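Local coordinates for ABC transporter, permease protein, putative (Porphyromonas gingivalis, PDB 2P0S) that is one domain of a putative ABC transporter permease, a membrane protein that probably takes part in carrying substrates across the cell membrane, at residues M9-A15 and E30-A36. Residues are numbered along the deposited sequence; the frame is centred on the assembly and turned at random.
Sequences MKTIAIA and EFRFVHA
I12 and F33 sit abreast in two neighbouring parallel strands, 11-15 and 32-35, whose axes diverge by 34°; five backbone hydrogen bonds join the segments 9-15 and 30-36, running just past the strand ends, from R32 N on K10 O to A36 N on I14 O (2.9 Å). The bonds differ in shape: I14 N meets V34 O almost head-on, with a C=O...N angle of 167°, whereas A36 N stands 51° out of the carbonyl plane of I14. Every one of them uses an even-numbered residue of 10-14, while T11 bonds to D54, and A13 and A15 to strand 55-59, on the other edge. Strand 11-16 is therefore an inner strand of the mixed sheet, ordered 32-35, 11-16, 55-59, 70-74, and 32-35 is its edge within the chain. On the face bearing I12, I14 and F33, both isoleucines touch the F33 ring: I14 CD1 approaches F33 CD1 obliquely at 3.6 Å, while I12 CB and CG2 lie alongside F33 CE1, each at 3.8 Å. In I12, CG1 anti to the carbonyl carbon and the chain extended beyond it bring CD1 to F31 CB at 4.0 Å. Helix 80-100 packs on this layer through V82 and I86, and the ring of F25 meets that of F33. On the opposite face of the sheet, R32 and T11 lie side by side. In one of two conformers modelled for R32, and so with some doubt, its NH2 donates a long N-H bond to T11 OG1 at 3.3 Å, the hydroxyl tilted from the guanidinium plane; in that conformer V34 CG1 lies over one face of the group, toward its rim. Farther along, A13 CB rests 4.0 Å from V34 CG2. Beyond the paired strands, selenomethionine M9 lays its CG 3.2 Å from E30 O and its selenium against the backbone between F31 and R32.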
HETATM    1  N   MSE A   9       9.106  -5.893  11.542  1.00 47.70           N
HETATM    2  CA  MSE A   9       7.654  -5.542  11.374  1.00 44.15           C
HETATM    3  C   MSE A   9       7.200  -4.793  12.627  1.00 40.72           C
HETATM    4  O   MSE A   9       7.494  -5.260  13.796  1.00 38.59           O
HETATM    5  CB  MSE A   9       6.764  -6.783  11.234  1.00 43.97           C
HETATM    6  CG  MSE A   9       6.099  -7.006   9.892  1.00 48.05           C
HETATM    7 SE   MSE A   9       5.097  -8.641  10.048  0.60 45.24          SE
HETATM    8  CE  MSE A   9       6.481  -9.460  11.145  1.00 46.98           C
ATOM      9  N   LYS A  10       6.447  -3.686  12.427  1.00 36.61           N
ATOM     10  CA  LYS A  10       5.737  -3.112  13.560  1.00 32.98           C
ATOM     11  C   LYS A  10       4.542  -3.891  13.942  1.00 30.34           C
ATOM     12  O   LYS A  10       3.860  -4.431  13.053  1.00 27.25           O
ATOM     13  CB  LYS A  10       5.185  -1.708  13.367  1.00 34.11           C
ATOM     14  CG  LYS A  10       5.154  -1.117  12.042  1.00 37.39           C
ATOM     15  CD  LYS A  10       5.835   0.251  12.156  1.00 40.12           C
ATOM     16  CE  LYS A  10       7.109   0.101  12.902  1.00 42.97           C
ATOM     17  NZ  LYS A  10       8.106   0.959  12.235  1.00 44.22           N
ATOM     18  N   THR A  11       4.278  -3.907  15.252  1.00 26.41           N
ATOM     19  CA  THR A  11       3.124  -4.570  15.845  1.00 24.46           C
ATOM     20  C   THR A  11       2.041  -3.523  16.044  1.00 23.97           C
ATOM     21  O   THR A  11       2.241  -2.516  16.769  1.00 21.71           O
ATOM     22  CB  THR A  11       3.543  -5.191  17.146  1.00 24.06           C
ATOM     23  OG1 THR A  11       4.574  -6.159  16.827  1.00 27.12           O
ATOM     24  CG2 THR A  11       2.403  -5.907  17.869  1.00 25.14           C
ATOM     25  N   ILE A  12       0.862  -3.766  15.476  1.00 19.91           N
ATOM     26  CA  ILE A  12      -0.242  -2.806  15.680  1.00 20.21           C
ATOM     27  C   ILE A  12      -1.432  -3.492  16.344  1.00 20.09           C
ATOM     28  O   ILE A  12      -1.960  -4.525  15.802  1.00 20.64           O
ATOM     29  CB  ILE A  12      -0.657  -2.300  14.299  1.00 17.99           C
ATOM     30  CG1 ILE A  12       0.546  -1.664  13.581  1.00 19.92           C
ATOM     31  CG2 ILE A  12      -1.856  -1.378  14.417  1.00 17.35           C
ATOM     32  CD1 ILE A  12       0.180  -1.092  12.212  1.00 24.08           C
ATOM     33  N   ALA A  13      -1.826  -2.997  17.509  1.00 17.35           N
ATOM     34  CA  ALA A  13      -2.931  -3.623  18.223  1.00 19.55           C
ATOM     35  C   ALA A  13      -4.216  -3.000  17.653  1.00 17.74           C
ATOM     36  O   ALA A  13      -4.285  -1.827  17.584  1.00 20.48           O
ATOM     37  CB  ALA A  13      -2.918  -3.315  19.602  1.00 20.16           C
ATOM     38  N   ILE A  14      -5.233  -3.811  17.409  1.00 18.93           N
ATOM     39  CA  ILE A  14      -6.488  -3.309  16.843  1.00 16.08           C
ATOM     40  C   ILE A  14      -7.536  -3.222  17.943  1.00 20.00           C
ATOM     41  O   ILE A  14      -7.951  -4.247  18.551  1.00 18.50           O
ATOM     42  CB  ILE A  14      -6.999  -4.164  15.688  1.00 18.61           C
ATOM     43  CG1 ILE A  14      -5.886  -4.302  14.576  1.00 17.90           C
ATOM     44  CG2 ILE A  14      -8.379  -3.585  15.235  1.00 17.46           C
ATOM     45  CD1 ILE A  14      -6.276  -5.223  13.383  1.00 19.74           C
ATOM     46  N   ALA A  15      -8.046  -1.999  18.190  1.00 18.49           N
ATOM     47  CA  ALA A  15      -9.125  -1.744  19.225  1.00 17.34           C
ATOM     48  C   ALA A  15     -10.374  -1.337  18.445  1.00 17.85           C
ATOM     49  O   ALA A  15     -10.614  -0.136  18.264  1.00 16.85           O
ATOM     50  CB  ALA A  15      -8.795  -0.610  20.160  1.00 19.13           C
ATOM     51  N   GLU A  30       2.676  -6.978   5.734  1.00 29.45           N
ATOM     52  CA  GLU A  30       3.494  -5.807   6.046  1.00 31.10           C
ATOM     53  C   GLU A  30       3.660  -5.461   7.529  1.00 29.15           C
ATOM     54  O   GLU A  30       4.693  -4.905   7.889  1.00 31.07           O
ATOM     55  CB  GLU A  30       2.858  -4.532   5.414  1.00 32.89           C
ATOM     56  CG  GLU A  30       3.298  -4.297   4.002  1.00 42.62           C
ATOM     57  CD  GLU A  30       2.970  -2.861   3.578  1.00 51.34           C
ATOM     58  OE1 GLU A  30       1.769  -2.642   3.216  1.00 53.54           O
ATOM     59  OE2 GLU A  30       3.911  -1.984   3.654  1.00 55.71           O
ATOM     60  N   PHE A  31       2.577  -5.663   8.315  1.00 24.15           N
ATOM     61  CA  PHE A  31       2.524  -5.330   9.728  1.00 25.91           C
ATOM     62  C   PHE A  31       2.021  -6.548  10.551  1.00 24.27           C
ATOM     63  O   PHE A  31       1.269  -7.389  10.023  1.00 23.76           O
ATOM     64  CB  PHE A  31       1.669  -4.119  10.049  1.00 28.10           C
ATOM     65  CG  PHE A  31       1.900  -2.974   9.092  1.00 28.73           C
ATOM     66  CD1 PHE A  31       3.090  -2.255   9.148  1.00 25.05           C
ATOM     67  CD2 PHE A  31       0.968  -2.667   8.126  1.00 31.32           C
ATOM     68  CE1 PHE A  31       3.310  -1.188   8.298  1.00 31.01           C
ATOM     69  CE2 PHE A  31       1.242  -1.636   7.221  1.00 33.15           C
ATOM     70  CZ  PHE A  31       2.415  -0.944   7.337  1.00 28.80           C
ATOM     71  N   ARG A  32       2.335  -6.526  11.830  0.50 22.46           N
ATOM     72  CA  ARG A  32       1.974  -7.599  12.715  0.50 22.56           C
ATOM     73  C   ARG A  32       0.713  -7.194  13.531  0.50 21.39           C
ATOM     74  O   ARG A  32       0.825  -6.545  14.586  0.50 21.25           O
ATOM     75  CB  ARG A  32       3.196  -7.930  13.616  0.50 24.32           C
ATOM     76  CG  ARG A  32       3.030  -9.224  14.241  0.50 23.40           C
ATOM     77  CD  ARG A  32       4.057  -9.451  15.418  0.50 26.25           C
ATOM     78  NE  ARG A  32       3.380 -10.300  16.382  0.50 29.74           N
ATOM     79  CZ  ARG A  32       3.243 -10.082  17.695  0.50 29.82           C
ATOM     80  NH1 ARG A  32       2.553 -10.965  18.441  0.50 23.86           N
ATOM     81  NH2 ARG A  32       3.758  -8.988  18.267  0.50 29.66           N
ATOM     82  N   PHE A  33      -0.480  -7.586  13.071  1.00 19.89           N
ATOM     83  CA  PHE A  33      -1.651  -7.148  13.768  1.00 21.87           C
ATOM     84  C   PHE A  33      -2.069  -8.058  14.908  1.00 21.73           C
ATOM     85  O   PHE A  33      -2.119  -9.331  14.732  1.00 26.17           O
ATOM     86  CB  PHE A  33      -2.826  -7.006  12.741  1.00 18.28           C
ATOM     87  CG  PHE A  33      -2.614  -5.853  11.784  1.00 21.88           C
ATOM     88  CD1 PHE A  33      -2.999  -4.538  12.187  1.00 21.04           C
ATOM     89  CD2 PHE A  33      -2.131  -6.018  10.496  1.00 24.50           C
ATOM     90  CE1 PHE A  33      -2.787  -3.472  11.367  1.00 19.51           C
ATOM     91  CE2 PHE A  33      -1.938  -4.903   9.599  1.00 24.05           C
ATOM     92  CZ  PHE A  33      -2.316  -3.603  10.020  1.00 20.57           C
ATOM     93  N   VAL A  34      -2.449  -7.468  16.041  1.00 21.52           N
ATOM     94  CA  VAL A  34      -2.989  -8.215  17.150  1.00 21.56           C
ATOM     95  C   VAL A  34      -4.198  -7.638  17.752  1.00 21.92           C
ATOM     96  O   VAL A  34      -4.476  -6.474  17.456  1.00 21.68           O
ATOM     97  CB  VAL A  34      -1.899  -8.377  18.283  1.00 21.68           C
ATOM     98  CG1 VAL A  34      -0.597  -8.883  17.691  1.00 27.26           C
ATOM     99  CG2 VAL A  34      -1.612  -7.004  18.944  1.00 23.54           C
ATOM    100  N   HIS A  35      -4.934  -8.359  18.589  1.00 23.15           N
ATOM    101  CA  HIS A  35      -6.199  -7.852  19.206  1.00 22.56           C
ATOM    102  C   HIS A  35      -5.785  -6.986  20.326  1.00 23.41           C
ATOM    103  O   HIS A  35      -4.947  -7.442  21.229  1.00 22.16           O
ATOM    104  CB  HIS A  35      -6.962  -9.066  19.771  1.00 23.25           C
ATOM    105  CG  HIS A  35      -8.223  -8.708  20.437  1.00 24.05           C
ATOM    106  ND1 HIS A  35      -9.285  -8.162  19.715  1.00 26.58           N
ATOM    107  CD2 HIS A  35      -8.612  -8.745  21.725  1.00 25.14           C
ATOM    108  CE1 HIS A  35     -10.274  -7.915  20.539  1.00 26.05           C
ATOM    109  NE2 HIS A  35      -9.897  -8.235  21.772  1.00 27.61           N
ATOM    110  N   ALA A  36      -6.334  -5.799  20.425  1.00 22.30           N
ATOM    111  CA  ALA A  36      -6.109  -4.961  21.635  1.00 24.30           C
ATOM    112  C   ALA A  36      -6.748  -5.559  22.857  1.00 25.81           C
ATOM    113  O   ALA A  36      -7.972  -5.730  22.941  1.00 25.69           O
ATOM    114  CB  ALA A  36      -6.690  -3.507  21.382  1.00 24.46           C
TER